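Local coordinates for protein fructosyl amine:oxygen oxidoreductase (Neosartorya fumigata, PDB 4WCT) that probably catalyses the FAD-dependent oxidative deglycation of fructosyl amines (Amadori products), with molecular oxygen as electron acceptor, at residues Thr115-Leu126 against Asn274-Lys283; Gly158-Trp167 against Phe339-Leu347. One frame throughout, in Å; residues are numbered along the deposited sequence. Where two conformers were deposited one is given.

Contact 1: Thr115-Leu126 against Asn274-Lys283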
loop_
_atom_site.group_PDB
_atom_site.type_symbol
_atom_site.label_atom_id
_atom_site.label_comp_id
_atom_site.label_asym_id
_atom_site.label_seq_id
_atom_site.Cartn_x
_atom_site.Cartn_y
_atom_site.Cartn_z
ATOM N N THR A 115 9.680 -15.963 1.408
ATOM C CA THR A 115 9.199 -17.100 2.167
ATOM C C THR A 115 7.993 -17.808 1.516
ATOM O O THR A 115 7.533 -18.847 2.033
ATOM C CB THR A 115 8.795 -16.681 3.564
ATOM O OG1 THR A 115 7.772 -15.689 3.490
ATOM C CG2 THR A 115 9.946 -16.138 4.363
ATOM N N GLY A 116 7.412 -17.175 0.500
ATOM C CA GLY A 116 6.262 -17.725 -0.196
ATOM C C GLY A 116 4.961 -17.092 0.251
ATOM O O GLY A 116 4.949 -16.245 1.151
ATOM N N PHE A 117 3.863 -17.515 -0.369
ATOM C CA PHE A 117 2.570 -16.840 -0.201
ATOM C C PHE A 117 1.470 -17.850 -0.420
ATOM O O PHE A 117 1.491 -18.602 -1.408
ATOM C CB PHE A 117 2.467 -15.702 -1.230
ATOM C CG PHE A 117 1.120 -15.025 -1.314
ATOM C CD1 PHE A 117 0.632 -14.256 -0.275
ATOM C CD2 PHE A 117 0.320 -15.196 -2.435
ATOM C CE1 PHE A 117 -0.571 -13.557 -0.400
ATOM C CE2 PHE A 117 -0.881 -14.514 -2.558
ATOM C CZ PHE A 117 -1.318 -13.685 -1.536
ATOM N N ILE A 118 0.545 -17.923 0.538
ATOM C CA ILE A 118 -0.583 -18.843 0.452
ATOM C C ILE A 118 -1.838 -17.993 0.254
ATOM O O ILE A 118 -2.110 -17.077 1.050
ATOM C CB ILE A 118 -0.754 -19.671 1.756
ATOM C CG1 ILE A 118 0.460 -20.555 2.026
ATOM C CG2 ILE A 118 -2.021 -20.506 1.700
ATOM C CD1 ILE A 118 0.515 -21.045 3.466
ATOM N N ILE A 119 -2.599 -18.296 -0.802
ATOM C CA ILE A 119 -3.900 -17.684 -1.007
ATOM C C ILE A 119 -5.012 -18.707 -0.876
ATOM O O ILE A 119 -4.887 -19.821 -1.358
ATOM C CB ILE A 119 -3.964 -16.969 -2.373
ATOM C CG1 ILE A 119 -5.256 -16.175 -2.512
ATOM C CG2 ILE A 119 -3.761 -17.940 -3.509
ATOM C CD1 ILE A 119 -5.232 -15.167 -3.632
ATOM N N SER A 120 -6.033 -18.368 -0.099
ATOM C CA SER A 120 -7.032 -19.353 0.308
ATOM C C SER A 120 -8.415 -18.707 0.502
ATOM O O SER A 120 -8.542 -17.475 0.638
ATOM C CB SER A 120 -6.594 -20.035 1.598
ATOM O OG SER A 120 -6.458 -19.071 2.652
ATOM N N GLY A 121 -9.427 -19.557 0.581
ATOM C CA GLY A 121 -10.776 -19.147 0.969
ATOM C C GLY A 121 -11.484 -20.305 1.616
ATOM O O GLY A 121 -10.963 -21.430 1.593
ATOM N N HIS A 122 -12.651 -20.065 2.217
ATOM C CA HIS A 122 -13.304 -21.093 3.037
ATOM C C HIS A 122 -14.744 -21.430 2.591
ATOM O O HIS A 122 -15.453 -22.106 3.310
ATOM C CB HIS A 122 -13.249 -20.737 4.532
ATOM C CG HIS A 122 -13.950 -19.462 4.860
ATOM N ND1 HIS A 122 -13.429 -18.241 4.512
ATOM C CD2 HIS A 122 -15.215 -19.220 5.298
ATOM C CE1 HIS A 122 -14.338 -17.304 4.693
ATOM N NE2 HIS A 122 -15.402 -17.860 5.244
ATOM N N THR A 123 -15.148 -20.919 1.450
ATOM C CA THR A 123 -16.379 -21.330 0.784
ATOM C C THR A 123 -16.050 -21.731 -0.638
ATOM O O THR A 123 -15.104 -21.244 -1.242
ATOM C CB THR A 123 -17.440 -20.208 0.746
ATOM O OG1 THR A 123 -17.060 -19.189 -0.193
ATOM C CG2 THR A 123 -17.684 -19.622 2.110
ATOM N N PRO A 124 -16.913 -22.546 -1.248
ATOM C CA PRO A 124 -16.660 -22.905 -2.635
ATOM C C PRO A 124 -16.595 -21.706 -3.567
ATOM O O PRO A 124 -15.753 -21.687 -4.467
ATOM C CB PRO A 124 -17.851 -23.829 -2.980
ATOM C CG PRO A 124 -18.249 -24.421 -1.665
ATOM C CD PRO A 124 -17.944 -23.389 -0.613
ATOM N N ALA A 125 -17.443 -20.701 -3.351
ATOM C CA ALA A 125 -17.416 -19.528 -4.195
ATOM C C ALA A 125 -16.093 -18.775 -4.085
ATOM O O ALA A 125 -15.592 -18.268 -5.082
ATOM C CB ALA A 125 -18.573 -18.601 -3.867
ATOM N N LEU A 126 -15.572 -18.609 -2.860
ATOM C CA LEU A 126 -14.315 -17.899 -2.701
ATOM C C LEU A 126 -13.196 -18.706 -3.363
ATOM O O LEU A 126 -12.292 -18.147 -3.988
ATOM C CB LEU A 126 -14.001 -17.709 -1.205
ATOM C CG LEU A 126 -14.878 -16.697 -0.459
ATOM C CD1 LEU A 126 -14.728 -16.822 1.048
ATOM C CD2 LEU A 126 -14.622 -15.273 -0.924
ATOM N N ASN A 274 10.700 -17.654 9.039
ATOM C CA ASN A 274 10.717 -18.022 7.637
ATOM C C ASN A 274 9.345 -18.467 7.115
ATOM O O ASN A 274 9.253 -19.376 6.274
ATOM C CB ASN A 274 11.728 -19.146 7.398
ATOM C CG ASN A 274 12.333 -19.097 6.012
ATOM O OD1 ASN A 274 12.486 -18.026 5.432
ATOM N ND2 ASN A 274 12.691 -20.255 5.480
ATOM N N LEU A 275 8.294 -17.775 7.544
ATOM C CA LEU A 275 6.946 -18.215 7.305
ATOM C C LEU A 275 6.403 -17.682 5.983
ATOM O O LEU A 275 6.515 -16.488 5.723
ATOM C CB LEU A 275 6.037 -17.726 8.441
ATOM C CG LEU A 275 6.364 -18.190 9.871
ATOM C CD1 LEU A 275 5.322 -17.689 10.846
ATOM C CD2 LEU A 275 6.503 -19.708 9.962
ATOM N N PRO A 276 5.789 -18.545 5.171
ATOM C CA PRO A 276 5.051 -17.969 4.061
ATOM C C PRO A 276 3.918 -17.086 4.582
ATOM O O PRO A 276 3.368 -17.334 5.668
ATOM C CB PRO A 276 4.488 -19.173 3.335
ATOM C CG PRO A 276 4.405 -20.231 4.370
ATOM C CD PRO A 276 5.566 -19.993 5.289
ATOM N N VAL A 277 3.547 -16.080 3.800
ATOM C CA VAL A 277 2.356 -15.287 4.136
ATOM C C VAL A 277 1.153 -16.205 4.042
ATOM O O VAL A 277 1.026 -16.931 3.062
ATOM C CB VAL A 277 2.212 -14.116 3.154
ATOM C CG1 VAL A 277 0.943 -13.309 3.420
ATOM C CG2 VAL A 277 3.450 -13.215 3.225
ATOM N N LEU A 278 0.268 -16.177 5.041
ATOM C CA LEU A 278 -0.985 -16.906 4.931
ATOM C C LEU A 278 -2.132 -15.913 4.786
ATOM O O LEU A 278 -2.391 -15.149 5.723
ATOM C CB LEU A 278 -1.202 -17.753 6.172
ATOM C CG LEU A 278 -2.553 -18.451 6.298
ATOM C CD1 LEU A 278 -2.738 -19.541 5.238
ATOM C CD2 LEU A 278 -2.680 -19.064 7.678
ATOM N N PHE A 279 -2.863 -16.002 3.676
ATOM C CA PHE A 279 -3.939 -15.069 3.330
ATOM C C PHE A 279 -5.207 -15.839 2.962
ATOM O O PHE A 279 -5.185 -16.656 2.061
ATOM C CB PHE A 279 -3.469 -14.218 2.146
ATOM C CG PHE A 279 -4.491 -13.227 1.638
ATOM C CD1 PHE A 279 -5.339 -12.550 2.500
ATOM C CD2 PHE A 279 -4.517 -12.919 0.300
ATOM C CE1 PHE A 279 -6.165 -11.519 2.033
ATOM C CE2 PHE A 279 -5.348 -11.906 -0.188
ATOM C CZ PHE A 279 -6.143 -11.189 0.687
ATOM N N ASN A 280 -6.292 -15.575 3.676
ATOM C CA ASN A 280 -7.631 -15.965 3.276
ATOM C C ASN A 280 -8.377 -14.710 2.831
ATOM O O ASN A 280 -8.501 -13.732 3.600
ATOM C CB ASN A 280 -8.353 -16.659 4.441
ATOM C CG ASN A 280 -9.800 -16.972 4.133
ATOM O OD1 ASN A 280 -10.490 -16.188 3.493
ATOM N ND2 ASN A 280 -10.307 -18.036 4.711
ATOM N N ILE A 281 -8.780 -14.698 1.568
ATOM C CA ILE A 281 -9.280 -13.477 0.925
ATOM C C ILE A 281 -10.561 -12.932 1.546
ATOM O O ILE A 281 -10.959 -11.813 1.238
ATOM C CB ILE A 281 -9.493 -13.673 -0.588
ATOM C CG1 ILE A 281 -10.622 -14.676 -0.845
ATOM C CG2 ILE A 281 -8.186 -14.067 -1.254
ATOM C CD1 ILE A 281 -11.050 -14.689 -2.307
ATOM N N ALA A 282 -11.208 -13.681 2.426
ATOM C CA ALA A 282 -12.387 -13.167 3.112
ATOM C C ALA A 282 -12.250 -13.215 4.614
ATOM O O ALA A 282 -13.252 -13.094 5.315
ATOM C CB ALA A 282 -13.647 -13.900 2.666
ATOM N N LYS A 283 -11.022 -13.394 5.128
ATOM C CA LYS A 283 -10.803 -13.400 6.577
ATOM C C LYS A 283 -9.615 -12.548 6.992
ATOM O O LYS A 283 -9.736 -11.678 7.850
ATOM C CB LYS A 283 -10.660 -14.796 7.156
ATOM C CG LYS A 283 -11.982 -15.556 7.165
ATOM C CD LYS A 283 -11.903 -16.746 8.118
ATOM C CE LYS A 283 -13.200 -17.533 8.124
ATOM N NZ LYS A 283 -14.168 -16.882 9.012
HETATM O O HOH W 1 9.191 -20.269 3.856
#
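The imidazole of His122 has CE of Lys283 centred over one face, a CH-pi contact 3.6 Å from the ring centroid and only 7° off its normal. At the edge of the same ring Asn280 ND2 donates to His122 ND1 over 3.1 Å; the bond is nearly straight (169°) and lies in the amide plane, but comes in tilted from the plane of the imidazole. The other end of that amide is held too, since Asn280 OD1 closes an Asx turn by accepting from Ala282 N at 2.8 Å, which fixes the flip of the group. The Phe117 ring, swung anti to its backbone N (chi1 172°), turns an edge to Val277 CB, 3.8 Å from Phe117 CD1, while its CZ approaches CD2 of Phe279, whose side chain runs alongside in the same direction.

Strands 117-121 and 277-280 form a parallel ladder within the mixed sheet, with Phe117, Val277, Ile119 and Phe279 on one face and Ile118, Leu278, Ser120 and Asn280 on the other. Gly116 O, Ile118 N and O, and Ser120 O bond in turn to Val277 N, Val277 O, Phe279 N and Ile281 N. Phe279 O takes OG of Ser120 at 2.8 Å, from above the carbonyl plane, and a weak bond from Ser120 N. Thr115 OG1 donates to Leu275 O (2.7 Å).

The Val277 side chain lies about 7 Å from the bound FAD. Strand 168-172 flanks 117-121, and 284-287 flanks 277-280. Ile73 of strand 72-75 touches Phe117 and Val277, helix 124-135 packs on Ile119 and Ile281, and helix 330-343 meets Leu278 and supplies Asp338, the salt-bridge partner of Lys283.

Contact 2: Gly158-Trp167 against Phe339-Leu347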
loop_
_atom_site.group_PDB
_atom_site.type_symbol
_atom_site.label_atom_id
_atom_site.label_comp_id
_atom_site.label_asym_id
_atom_site.label_seq_id
_atom_site.Cartn_x
_atom_site.Cartn_y
_atom_site.Cartn_z
ATOM N N GLY A 158 3.896 -26.153 15.783
ATOM C CA GLY A 158 3.576 -25.179 16.818
ATOM C C GLY A 158 3.032 -23.867 16.297
ATOM O O GLY A 158 2.553 -23.061 17.089
ATOM N N VAL A 159 3.241 -23.572 15.016
ATOM C CA VAL A 159 2.808 -22.282 14.470
ATOM C C VAL A 159 1.322 -22.339 14.061
ATOM O O VAL A 159 0.477 -21.716 14.677
ATOM C CB VAL A 159 3.681 -21.893 13.280
ATOM C CG1 VAL A 159 3.206 -20.592 12.649
ATOM C CG2 VAL A 159 5.136 -21.793 13.732
ATOM N N LEU A 160 1.000 -23.196 13.103
ATOM C CA LEU A 160 -0.390 -23.365 12.670
ATOM C C LEU A 160 -0.962 -24.576 13.386
ATOM O O LEU A 160 -0.430 -25.687 13.277
ATOM C CB LEU A 160 -0.483 -23.558 11.158
ATOM C CG LEU A 160 0.053 -22.408 10.297
ATOM C CD1 LEU A 160 -0.089 -22.735 8.819
ATOM C CD2 LEU A 160 -0.623 -21.094 10.604
ATOM N N THR A 161 -2.021 -24.355 14.140
ATOM C CA THR A 161 -2.571 -25.364 15.023
ATOM C C THR A 161 -4.063 -25.578 14.765
ATOM O O THR A 161 -4.705 -26.406 15.412
ATOM C CB THR A 161 -2.375 -24.959 16.489
ATOM O OG1 THR A 161 -3.045 -23.724 16.731
ATOM C CG2 THR A 161 -0.901 -24.797 16.815
ATOM N N GLY A 162 -4.651 -24.747 13.915
ATOM C CA GLY A 162 -6.115 -24.774 13.739
ATOM C C GLY A 162 -6.639 -25.855 12.825
ATOM O O GLY A 162 -5.896 -26.663 12.250
ATOM N N ASP A 163 -7.965 -25.866 12.692
ATOM C CA ASP A 163 -8.663 -26.836 11.910
ATOM C C ASP A 163 -9.045 -26.338 10.516
ATOM O O ASP A 163 -9.545 -27.118 9.727
ATOM C CB ASP A 163 -9.944 -27.237 12.639
ATOM C CG ASP A 163 -9.697 -28.086 13.825
ATOM O OD1 ASP A 163 -8.661 -28.805 13.909
ATOM O OD2 ASP A 163 -10.573 -28.063 14.694
ATOM N N PHE A 164 -8.808 -25.057 10.222
ATOM C CA PHE A 164 -8.996 -24.501 8.877
ATOM C C PHE A 164 -10.340 -24.913 8.241
ATOM O O PHE A 164 -10.350 -25.494 7.125
ATOM C CB PHE A 164 -7.830 -24.899 7.958
ATOM C CG PHE A 164 -6.492 -24.323 8.375
ATOM C CD1 PHE A 164 -5.756 -24.877 9.419
ATOM C CD2 PHE A 164 -6.026 -23.161 7.808
ATOM C CE1 PHE A 164 -4.550 -24.288 9.832
ATOM C CE2 PHE A 164 -4.806 -22.615 8.168
ATOM C CZ PHE A 164 -4.102 -23.136 9.223
ATOM N N PRO A 165 -11.454 -24.694 8.976
ATOM C CA PRO A 165 -12.707 -25.332 8.557
ATOM C C PRO A 165 -13.240 -24.786 7.235
ATOM O O PRO A 165 -13.513 -23.591 7.120
ATOM C CB PRO A 165 -13.668 -25.076 9.738
ATOM C CG PRO A 165 -12.813 -24.574 10.870
ATOM C CD PRO A 165 -11.585 -23.983 10.255
ATOM N N GLY A 166 -13.304 -25.652 6.227
ATOM C CA GLY A 166 -13.708 -25.272 4.892
ATOM C C GLY A 166 -12.659 -24.624 4.022
ATOM O O GLY A 166 -12.920 -24.344 2.854
ATOM N N TRP A 167 -11.448 -24.451 4.560
ATOM C CA TRP A 167 -10.408 -23.758 3.810
ATOM C C TRP A 167 -9.832 -24.666 2.718
ATOM O O TRP A 167 -9.512 -25.847 2.964
ATOM C CB TRP A 167 -9.265 -23.342 4.726
ATOM C CG TRP A 167 -9.520 -22.214 5.672
ATOM C CD1 TRP A 167 -10.565 -22.071 6.555
ATOM C CD2 TRP A 167 -8.607 -21.150 5.970
ATOM N NE1 TRP A 167 -10.354 -20.984 7.348
ATOM C CE2 TRP A 167 -9.153 -20.416 7.034
ATOM C CE3 TRP A 167 -7.396 -20.738 5.419
ATOM C CZ2 TRP A 167 -8.543 -19.271 7.538
ATOM C CZ3 TRP A 167 -6.776 -19.647 5.928
ATOM C CH2 TRP A 167 -7.353 -18.906 6.985
ATOM N N PHE A 339 -10.035 -14.994 12.379
ATOM C CA PHE A 339 -8.965 -15.529 11.543
ATOM C C PHE A 339 -8.030 -16.393 12.383
ATOM O O PHE A 339 -7.658 -17.503 11.979
ATOM C CB PHE A 339 -8.175 -14.393 10.888
ATOM C CG PHE A 339 -6.931 -14.833 10.176
ATOM C CD1 PHE A 339 -6.946 -15.189 8.836
ATOM C CD2 PHE A 339 -5.724 -14.826 10.833
ATOM C CE1 PHE A 339 -5.793 -15.587 8.179
ATOM C CE2 PHE A 339 -4.578 -15.276 10.210
ATOM C CZ PHE A 339 -4.612 -15.665 8.862
ATOM N N LEU A 340 -7.624 -15.874 13.539
ATOM C CA LEU A 340 -6.741 -16.639 14.442
ATOM C C LEU A 340 -7.410 -17.927 14.914
ATOM O O LEU A 340 -6.725 -18.947 15.057
ATOM C CB LEU A 340 -6.328 -15.809 15.641
ATOM C CG LEU A 340 -5.375 -14.650 15.324
ATOM C CD1 LEU A 340 -5.239 -13.841 16.590
ATOM C CD2 LEU A 340 -4.038 -15.185 14.836
ATOM N N HIS A 341 -8.720 -17.915 15.202
ATOM C CA HIS A 341 -9.352 -19.145 15.643
ATOM C C HIS A 341 -9.244 -20.270 14.629
ATOM O O HIS A 341 -8.992 -21.427 14.992
ATOM C CB HIS A 341 -10.828 -18.970 16.042
ATOM C CG HIS A 341 -11.299 -20.067 16.945
ATOM N ND1 HIS A 341 -11.778 -21.263 16.451
ATOM C CD2 HIS A 341 -11.065 -20.278 18.266
ATOM C CE1 HIS A 341 -11.854 -22.149 17.428
ATOM N NE2 HIS A 341 -11.441 -21.573 18.544
ATOM N N ASP A 342 -9.340 -19.934 13.353
ATOM C CA ASP A 342 -9.282 -20.928 12.309
ATOM C C ASP A 342 -7.867 -21.499 12.124
ATOM O O ASP A 342 -7.730 -22.604 11.628
ATOM C CB ASP A 342 -9.761 -20.327 10.998
ATOM C CG ASP A 342 -11.275 -20.342 10.839
ATOM O OD1 ASP A 342 -12.013 -20.530 11.843
ATOM O OD2 ASP A 342 -11.708 -20.011 9.714
ATOM N N THR A 343 -6.844 -20.684 12.412
ATOM C CA THR A 343 -5.458 -20.923 11.978
ATOM C C THR A 343 -4.516 -21.237 13.139
ATOM O O THR A 343 -3.679 -22.193 13.082
ATOM C CB THR A 343 -4.941 -19.702 11.202
ATOM O OG1 THR A 343 -5.019 -18.530 12.029
ATOM C CG2 THR A 343 -5.756 -19.474 9.933
ATOM N N MET A 344 -4.593 -20.380 14.145
ATOM C CA MET A 344 -3.718 -20.360 15.313
ATOM C C MET A 344 -4.553 -20.121 16.586
ATOM O O MET A 344 -4.376 -19.126 17.281
ATOM C CB MET A 344 -2.657 -19.254 15.156
ATOM C CG MET A 344 -1.725 -19.548 13.998
ATOM S SD MET A 344 -0.319 -18.424 13.847
ATOM C CE MET A 344 -1.166 -16.892 13.463
ATOM N N PRO A 345 -5.432 -21.062 16.931
ATOM C CA PRO A 345 -6.376 -20.806 18.028
ATOM C C PRO A 345 -5.707 -20.629 19.383
ATOM O O PRO A 345 -6.276 -19.979 20.271
ATOM C CB PRO A 345 -7.282 -22.056 18.026
ATOM C CG PRO A 345 -6.582 -23.056 17.173
ATOM C CD PRO A 345 -5.823 -22.255 16.145
ATOM N N HIS A 346 -4.462 -21.110 19.520
ATOM C CA HIS A 346 -3.716 -20.878 20.740
ATOM C C HIS A 346 -3.401 -19.408 20.981
ATOM O O HIS A 346 -3.101 -19.020 22.133
ATOM C CB HIS A 346 -2.433 -21.699 20.764
ATOM C CG HIS A 346 -1.532 -21.454 19.607
ATOM N ND1 HIS A 346 -1.854 -21.846 18.326
ATOM C CD2 HIS A 346 -0.301 -20.897 19.535
ATOM C CE1 HIS A 346 -0.909 -21.443 17.499
ATOM N NE2 HIS A 346 0.075 -20.931 18.213
ATOM N N LEU A 347 -3.483 -18.613 19.918
ATOM C CA LEU A 347 -3.227 -17.165 19.983
ATOM C C LEU A 347 -4.504 -16.328 20.019
ATOM O O LEU A 347 -4.436 -15.127 20.164
ATOM C CB LEU A 347 -2.377 -16.720 18.787
ATOM C CG LEU A 347 -0.996 -17.369 18.692
ATOM C CD1 LEU A 347 -0.267 -16.797 17.485
ATOM C CD2 LEU A 347 -0.194 -17.260 19.993
HETATM O O HOH W 2 -9.470 -24.062 14.447
#
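Trp167 reaches from its CB toward the end of helix 330-343 and sets the edge of its indole against Asp342 OD2 and Phe339 CE1, with the Thr343 methyl approaching obliquely. On the pyrrole side NE1 of Trp167 donates to Asp342 OD2 at 2.9 Å, in the indole plane, meeting the carboxylate on its anti side and tilted from its plane. CZ2 then passes Asp342 CB and Thr343 CG2, and at the far end Trp167 CH2 meets Thr343 CG2 at 3.4 Å and Phe339 CE1 at 3.9 Å.

Phe164 presents a ring face to the last helical turn: Asp342 O and Thr343 CA lie over it, the latter as a CH-pi contact. Phe164 N also bonds to that Asp342 O at 3.0 Å. Thr343 O is gripped twice, by Thr161 N in the carbonyl plane and by Gly162 N from well above it, so the loop takes up carbonyls at the C-terminal end of the helix. Beyond that end, Thr161 OG1 and His346 ND1 share a 2.7 Å hydrogen bond at the edge of the imidazole, while the buried Val159 O finds no hydrogen-bonding partner.

The loop between helix 148-152 and strand 168-172 thus wraps the end of helix 330-343. Phe151 stacks on Phe164, and Leu278 of strand 277-280 touches Leu160, Trp167 and Thr343.

In the fold
Following the chain from the N terminus, past the first strands and helices, 115-126 is the first of the four segments to be reached; helices 124-135 and 148-152 then lead to the loop 158-167, before strand 168-172. Contact 1 closes when residues 274-283 return beside 115-126, with 147 residues between them; contact 2 closes later, when the end of helix 330-343 meets 158-167 across 171 residues. Their segments alternate, so the two closures cross. Their centres are 12 Å apart and they touch: Trp167 packs against Ser120, His122 and Asn280, and Lys283 CE against Asp342. Contact 1 joins two strands within the mixed sheet, contact 2 joins loop to helix end, and their touching side chains tie the sheet to both.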